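Local coordinates for protein fatty acid synthase 1, isoform A (Drosophila melanogaster, PDB 6FN6) that probably carries out the ketoacyl-reducing, dehydrating and enoyl-reducing steps of de novo fatty acid synthesis, as the modifying region of a multifunctional synthase, at residues Glu924-Gly937 with Ala1003-Leu1015. Numbering follows the deposited sequence.
Sequences EKSYILVGGLGGFG and ALVGGIFNLAAVL
Strands 926-930 and 1005-1011 run parallel, 9° apart, joined by backbone hydrogen bonds, from Ser926 N to Leu1004 O (2.9 Å) up to the pair Val930 N and Phe1009 O (2.8 Å), and weakly from Leu1011 N to Val930 O. A beta bulge at Gly1006 shifts the register by one between Ser926 and Tyr927. Lacking side chains, Gly1006 and Gly1007 let the Tyr927 ring lie against their backbone, its CD1 3.3 Å from Gly1007 N, while its hydroxyl is hydrogen-bonded to His922 N. Ser926, small and polar, donates from OG to Ala1003 O (2.6 Å), above the carbonyl plane. On the Ser926 face, Ile928, beta-branched as suits a strand, extends CD1 across Val1005 CG2 (4.1 Å), and Val930 CG2 lies beside Asn1010 ND2; Val930, Ile1008 and Asn1010 pack on helix 1034-1049. On the other, Leu929 CG lies 4.1 Å from Phe1009 CD2, Leu929 also packing on helix 935-946. In this ketoreductase domain, the loop and helix start match the short-chain dehydrogenase TGxxxGxG signature at Gly931, Gly935 and Gly937, Val930 replacing the threonine, and probably lie at the NADPH site of a Rossmann fold. Leu1011 reaches this loop: its CD1 lies 3.6 Å from Gly937 CA, an approach a bare glycine allows, and Leu1011 CD2 lies 4.0 Å from Phe936 CD1. With CG opposite the backbone N (chi1 -167°), Phe936 crosses Leu1011 and meets Phe1059.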
ATOM      1  N   GLU A 924      -2.390  49.554 -16.794  1.00 42.83           N
ATOM      2  CA  GLU A 924      -2.742  50.798 -16.116  1.00 49.58           C
ATOM      3  C   GLU A 924      -3.675  51.655 -16.969  1.00 43.88           C
ATOM      4  O   GLU A 924      -3.770  52.867 -16.771  1.00 44.28           O
ATOM      5  CB  GLU A 924      -1.479  51.589 -15.768  1.00 61.11           C
ATOM      6  CG  GLU A 924      -0.547  50.864 -14.810  1.00 69.82           C
ATOM      7  CD  GLU A 924       0.677  51.681 -14.454  1.00 76.52           C
ATOM      8  OE1 GLU A 924       0.932  52.701 -15.127  1.00 80.74           O
ATOM      9  OE2 GLU A 924       1.386  51.301 -13.500  1.00 77.78           O
ATOM     10  N   LYS A 925      -4.363  51.018 -17.911  1.00 46.38           N
ATOM     11  CA  LYS A 925      -5.336  51.701 -18.754  1.00 42.83           C
ATOM     12  C   LYS A 925      -6.709  51.061 -18.584  1.00 39.69           C
ATOM     13  O   LYS A 925      -6.816  49.924 -18.118  1.00 40.21           O
ATOM     14  CB  LYS A 925      -4.907  51.649 -20.223  1.00 42.35           C
ATOM     15  CG  LYS A 925      -3.642  52.433 -20.530  1.00 43.51           C
ATOM     16  CD  LYS A 925      -3.367  52.477 -22.025  1.00 43.70           C
ATOM     17  CE  LYS A 925      -2.167  53.350 -22.342  1.00 45.49           C
ATOM     18  NZ  LYS A 925      -1.918  53.444 -23.804  1.00 47.59           N
ATOM     19  N   SER A 926      -7.753  51.792 -18.960  1.00 37.73           N
ATOM     20  CA  SER A 926      -9.112  51.268 -18.885  1.00 34.36           C
ATOM     21  C   SER A 926      -9.574  50.841 -20.270  1.00 32.24           C
ATOM     22  O   SER A 926      -9.039  51.298 -21.282  1.00 32.18           O
ATOM     23  CB  SER A 926     -10.071  52.306 -18.298  1.00 37.67           C
ATOM     24  OG  SER A 926     -10.056  53.509 -19.046  1.00 39.32           O
ATOM     25  N   TYR A 927     -10.563  49.956 -20.313  1.00 33.38           N
ATOM     26  CA  TYR A 927     -11.096  49.473 -21.579  1.00 36.48           C
ATOM     27  C   TYR A 927     -12.614  49.421 -21.529  1.00 37.92           C
ATOM     28  O   TYR A 927     -13.211  48.671 -20.750  1.00 37.94           O
ATOM     29  CB  TYR A 927     -10.497  48.110 -21.919  1.00 32.04           C
ATOM     30  CG  TYR A 927      -9.009  48.214 -22.134  1.00 32.10           C
ATOM     31  CD1 TYR A 927      -8.493  48.562 -23.374  1.00 32.83           C
ATOM     32  CD2 TYR A 927      -8.120  48.009 -21.087  1.00 32.74           C
ATOM     33  CE1 TYR A 927      -7.132  48.679 -23.572  1.00 35.08           C
ATOM     34  CE2 TYR A 927      -6.760  48.124 -21.271  1.00 33.33           C
ATOM     35  CZ  TYR A 927      -6.267  48.462 -22.514  1.00 35.01           C
ATOM     36  OH  TYR A 927      -4.904  48.579 -22.689  1.00 34.08           O
ATOM     37  N   ILE A 928     -13.223  50.255 -22.365  1.00 32.76           N
ATOM     38  CA  ILE A 928     -14.664  50.409 -22.407  1.00 33.09           C
ATOM     39  C   ILE A 928     -15.244  49.450 -23.429  1.00 33.58           C
ATOM     40  O   ILE A 928     -14.816  49.430 -24.579  1.00 34.40           O
ATOM     41  CB  ILE A 928     -15.051  51.860 -22.738  1.00 34.97           C
ATOM     42  CG1 ILE A 928     -14.428  52.824 -21.727  1.00 35.35           C
ATOM     43  CG2 ILE A 928     -16.568  52.023 -22.756  1.00 35.09           C
ATOM     44  CD1 ILE A 928     -14.443  54.266 -22.185  1.00 36.57           C
ATOM     45  N   LEU A 929     -16.210  48.649 -22.998  1.00 39.89           N
ATOM     46  CA  LEU A 929     -16.922  47.756 -23.901  1.00 40.97           C
ATOM     47  C   LEU A 929     -18.397  48.129 -23.941  1.00 42.29           C
ATOM     48  O   LEU A 929     -19.144  47.834 -23.007  1.00 43.26           O
ATOM     49  CB  LEU A 929     -16.750  46.296 -23.477  1.00 40.73           C
ATOM     50  CG  LEU A 929     -15.353  45.699 -23.680  1.00 40.48           C
ATOM     51  CD1 LEU A 929     -14.402  46.101 -22.566  1.00 38.45           C
ATOM     52  CD2 LEU A 929     -15.432  44.190 -23.790  1.00 40.30           C
ATOM     53  N   VAL A 930     -18.808  48.790 -25.020  1.00 31.70           N
ATOM     54  CA  VAL A 930     -20.202  49.174 -25.186  1.00 32.41           C
ATOM     55  C   VAL A 930     -21.006  47.923 -25.491  1.00 32.41           C
ATOM     56  O   VAL A 930     -20.719  47.216 -26.455  1.00 32.02           O
ATOM     57  CB  VAL A 930     -20.373  50.230 -26.292  1.00 32.69           C
ATOM     58  CG1 VAL A 930     -21.824  50.683 -26.383  1.00 33.56           C
ATOM     59  CG2 VAL A 930     -19.466  51.423 -26.038  1.00 32.73           C
ATOM     60  N   GLY A 931     -22.030  47.672 -24.682  1.00 33.00           N
ATOM     61  CA  GLY A 931     -22.750  46.413 -24.735  1.00 34.16           C
ATOM     62  C   GLY A 931     -21.877  45.293 -24.205  1.00 35.87           C
ATOM     63  O   GLY A 931     -21.862  44.182 -24.735  1.00 36.63           O
ATOM     64  N   GLY A 932     -21.150  45.592 -23.136  1.00 37.85           N
ATOM     65  CA  GLY A 932     -20.137  44.685 -22.634  1.00 36.90           C
ATOM     66  C   GLY A 932     -20.643  43.484 -21.859  1.00 37.32           C
ATOM     67  O   GLY A 932     -19.887  42.541 -21.635  1.00 36.99           O
ATOM     68  N   LEU A 933     -21.913  43.499 -21.460  1.00 32.49           N
ATOM     69  CA  LEU A 933     -22.460  42.413 -20.648  1.00 35.92           C
ATOM     70  C   LEU A 933     -23.200  41.373 -21.487  1.00 40.67           C
ATOM     71  O   LEU A 933     -23.709  40.385 -20.954  1.00 42.86           O
ATOM     72  CB  LEU A 933     -23.391  42.967 -19.567  1.00 36.34           C
ATOM     73  CG  LEU A 933     -22.736  43.576 -18.322  1.00 33.92           C
ATOM     74  CD1 LEU A 933     -23.796  44.079 -17.362  1.00 35.16           C
ATOM     75  CD2 LEU A 933     -21.823  42.582 -17.611  1.00 33.33           C
ATOM     76  N   GLY A 934     -23.261  41.588 -22.797  1.00 32.84           N
ATOM     77  CA  GLY A 934     -23.813  40.593 -23.696  1.00 33.06           C
ATOM     78  C   GLY A 934     -22.876  39.406 -23.803  1.00 32.32           C
ATOM     79  O   GLY A 934     -21.765  39.437 -23.267  1.00 31.61           O
ATOM     80  N   GLY A 935     -23.326  38.346 -24.465  1.00 42.78           N
ATOM     81  CA  GLY A 935     -22.519  37.151 -24.622  1.00 41.48           C
ATOM     82  C   GLY A 935     -21.131  37.448 -25.157  1.00 38.64           C
ATOM     83  O   GLY A 935     -20.128  37.097 -24.540  1.00 38.38           O
ATOM     84  N   PHE A 936     -21.083  38.094 -26.315  1.00 32.43           N
ATOM     85  CA  PHE A 936     -19.828  38.493 -26.941  1.00 31.57           C
ATOM     86  C   PHE A 936     -18.968  39.327 -25.995  1.00 30.10           C
ATOM     87  O   PHE A 936     -17.781  39.060 -25.823  1.00 29.53           O
ATOM     88  CB  PHE A 936     -20.114  39.277 -28.227  1.00 39.35           C
ATOM     89  CG  PHE A 936     -18.910  39.469 -29.107  1.00 47.96           C
ATOM     90  CD1 PHE A 936     -17.966  40.443 -28.817  1.00 51.63           C
ATOM     91  CD2 PHE A 936     -18.724  38.676 -30.228  1.00 52.11           C
ATOM     92  CE1 PHE A 936     -16.859  40.619 -29.629  1.00 53.59           C
ATOM     93  CE2 PHE A 936     -17.618  38.848 -31.043  1.00 54.75           C
ATOM     94  CZ  PHE A 936     -16.685  39.820 -30.741  1.00 55.03           C
ATOM     95  N   GLY A 937     -19.579  40.344 -25.395  1.00 35.52           N
ATOM     96  CA  GLY A 937     -18.877  41.261 -24.515  1.00 32.34           C
ATOM     97  C   GLY A 937     -18.160  40.602 -23.352  1.00 29.78           C
ATOM     98  O   GLY A 937     -17.023  40.952 -23.036  1.00 29.39           O
ATOM     99  N   ALA A1003      -8.871  55.307 -14.991  1.00 38.04           N
ATOM    100  CA  ALA A1003      -7.567  55.044 -15.574  1.00 37.65           C
ATOM    101  C   ALA A1003      -7.633  55.450 -17.035  1.00 37.02           C
ATOM    102  O   ALA A1003      -8.674  55.294 -17.676  1.00 36.35           O
ATOM    103  CB  ALA A1003      -7.188  53.579 -15.435  1.00 36.86           C
ATOM    104  N   LEU A1004      -6.533  55.974 -17.562  1.00 37.35           N
ATOM    105  CA  LEU A1004      -6.520  56.470 -18.929  1.00 36.96           C
ATOM    106  C   LEU A1004      -6.989  55.390 -19.893  1.00 43.58           C
ATOM    107  O   LEU A1004      -6.485  54.264 -19.881  1.00 43.27           O
ATOM    108  CB  LEU A1004      -5.125  56.964 -19.306  1.00 37.56           C
ATOM    109  CG  LEU A1004      -4.612  58.125 -18.448  1.00 40.97           C
ATOM    110  CD1 LEU A1004      -3.204  58.514 -18.851  1.00 42.02           C
ATOM    111  CD2 LEU A1004      -5.538  59.330 -18.522  1.00 40.32           C
ATOM    112  N   VAL A1005      -7.965  55.746 -20.723  1.00 43.90           N
ATOM    113  CA  VAL A1005      -8.576  54.813 -21.661  1.00 41.08           C
ATOM    114  C   VAL A1005      -7.559  54.354 -22.701  1.00 39.44           C
ATOM    115  O   VAL A1005      -6.898  55.170 -23.345  1.00 39.19           O
ATOM    116  CB  VAL A1005      -9.807  55.446 -22.338  1.00 42.28           C
ATOM    117  CG1 VAL A1005     -10.444  54.475 -23.327  1.00 43.65           C
ATOM    118  CG2 VAL A1005     -10.818  55.878 -21.295  1.00 42.70           C
ATOM    119  N   GLY A1006      -7.430  53.038 -22.840  1.00 35.56           N
ATOM    120  CA  GLY A1006      -6.518  52.451 -23.804  1.00 33.44           C
ATOM    121  C   GLY A1006      -7.236  51.891 -25.018  1.00 34.42           C
ATOM    122  O   GLY A1006      -6.652  51.771 -26.094  1.00 36.33           O
ATOM    123  N   GLY A1007      -8.512  51.552 -24.846  1.00 31.48           N
ATOM    124  CA  GLY A1007      -9.294  50.975 -25.922  1.00 31.03           C
ATOM    125  C   GLY A1007     -10.792  51.134 -25.739  1.00 31.17           C
ATOM    126  O   GLY A1007     -11.300  51.131 -24.617  1.00 31.13           O
ATOM    127  N   ILE A1008     -11.494  51.274 -26.862  1.00 32.88           N
ATOM    128  CA  ILE A1008     -12.948  51.363 -26.884  1.00 31.25           C
ATOM    129  C   ILE A1008     -13.472  50.309 -27.847  1.00 30.61           C
ATOM    130  O   ILE A1008     -13.084  50.272 -29.012  1.00 30.57           O
ATOM    131  CB  ILE A1008     -13.417  52.784 -27.278  1.00 31.60           C
ATOM    132  CG1 ILE A1008     -13.040  53.780 -26.181  1.00 32.16           C
ATOM    133  CG2 ILE A1008     -14.930  52.816 -27.546  1.00 31.79           C
ATOM    134  CD1 ILE A1008     -13.309  55.227 -26.533  1.00 32.84           C
ATOM    135  N   PHE A1009     -14.339  49.440 -27.347  1.00 30.45           N
ATOM    136  CA  PHE A1009     -14.912  48.372 -28.156  1.00 34.16           C
ATOM    137  C   PHE A1009     -16.422  48.543 -28.272  1.00 34.74           C
ATOM    138  O   PHE A1009     -17.133  48.578 -27.269  1.00 34.19           O
ATOM    139  CB  PHE A1009     -14.570  47.001 -27.561  1.00 33.14           C
ATOM    140  CG  PHE A1009     -13.101  46.793 -27.333  1.00 30.85           C
ATOM    141  CD1 PHE A1009     -12.317  46.176 -28.294  1.00 31.43           C
ATOM    142  CD2 PHE A1009     -12.502  47.215 -26.159  1.00 30.05           C
ATOM    143  CE1 PHE A1009     -10.963  45.984 -28.087  1.00 30.02           C
ATOM    144  CE2 PHE A1009     -11.149  47.028 -25.949  1.00 29.69           C
ATOM    145  CZ  PHE A1009     -10.379  46.412 -26.914  1.00 29.42           C
ATOM    146  N   ASN A1010     -16.898  48.676 -29.506  1.00 37.68           N
ATOM    147  CA  ASN A1010     -18.315  48.869 -29.772  1.00 44.69           C
ATOM    148  C   ASN A1010     -18.927  47.559 -30.232  1.00 42.85           C
ATOM    149  O   ASN A1010     -18.430  46.926 -31.164  1.00 44.15           O
ATOM    150  CB  ASN A1010     -18.526  49.955 -30.826  1.00 53.12           C
ATOM    151  CG  ASN A1010     -17.986  51.298 -30.388  1.00 57.51           C
ATOM    152  OD1 ASN A1010     -16.812  51.606 -30.596  1.00 58.52           O
ATOM    153  ND2 ASN A1010     -18.842  52.106 -29.770  1.00 59.33           N
ATOM    154  N   LEU A1011     -20.010  47.156 -29.577  1.00 40.40           N
ATOM    155  CA  LEU A1011     -20.619  45.862 -29.843  1.00 40.94           C
ATOM    156  C   LEU A1011     -22.060  45.991 -30.325  1.00 45.53           C
ATOM    157  O   LEU A1011     -22.969  46.267 -29.544  1.00 43.22           O
ATOM    158  CB  LEU A1011     -20.556  44.993 -28.585  1.00 38.71           C
ATOM    159  CG  LEU A1011     -19.173  44.953 -27.924  1.00 39.72           C
ATOM    160  CD1 LEU A1011     -19.178  44.094 -26.678  1.00 41.28           C
ATOM    161  CD2 LEU A1011     -18.112  44.457 -28.894  1.00 42.17           C
ATOM    162  N   ALA A1012     -22.251  45.799 -31.626  1.00 83.25           N
ATOM    163  CA  ALA A1012     -23.583  45.703 -32.210  1.00 86.73           C
ATOM    164  C   ALA A1012     -23.989  44.238 -32.348  1.00 90.57           C
ATOM    165  O   ALA A1012     -25.070  43.930 -32.848  1.00 85.40           O
ATOM    166  CB  ALA A1012     -23.622  46.393 -33.565  1.00 83.87           C
ATOM    167  N   ALA A1013     -23.107  43.339 -31.918  1.00 89.17           N
ATOM    168  CA  ALA A1013     -23.328  41.907 -32.089  1.00 89.90           C
ATOM    169  C   ALA A1013     -24.281  41.334 -31.045  1.00 98.43           C
ATOM    170  O   ALA A1013     -24.854  40.265 -31.245  1.00100.47           O
ATOM    171  CB  ALA A1013     -21.999  41.171 -32.039  1.00 84.15           C
ATOM    172  N   VAL A1014     -24.446  42.041 -29.932  1.00103.00           N
ATOM    173  CA  VAL A1014     -25.281  41.550 -28.840  1.00107.55           C
ATOM    174  C   VAL A1014     -26.747  41.798 -29.176  1.00106.78           C
ATOM    175  O   VAL A1014     -27.074  42.744 -29.890  1.00107.50           O
ATOM    176  CB  VAL A1014     -24.899  42.197 -27.491  1.00110.03           C
ATOM    177  CG1 VAL A1014     -23.444  41.889 -27.149  1.00107.49           C
ATOM    178  CG2 VAL A1014     -25.147  43.704 -27.513  1.00112.08           C
ATOM    179  N   LEU A1015     -27.626  40.945 -28.662  1.00101.55           N
ATOM    180  CA  LEU A1015     -29.049  41.060 -28.958  1.00101.90           C
ATOM    181  C   LEU A1015     -29.877  40.245 -27.971  1.00104.52           C
ATOM    182  O   LEU A1015     -29.563  39.089 -27.683  1.00105.39           O
ATOM    183  CB  LEU A1015     -29.329  40.600 -30.390  1.00 99.36           C
ATOM    184  CG  LEU A1015     -30.584  41.117 -31.099  1.00 98.32           C
ATOM    185  CD1 LEU A1015     -30.676  42.639 -31.070  1.00 97.95           C
ATOM    186  CD2 LEU A1015     -30.606  40.614 -32.534  1.00 96.45           C
TER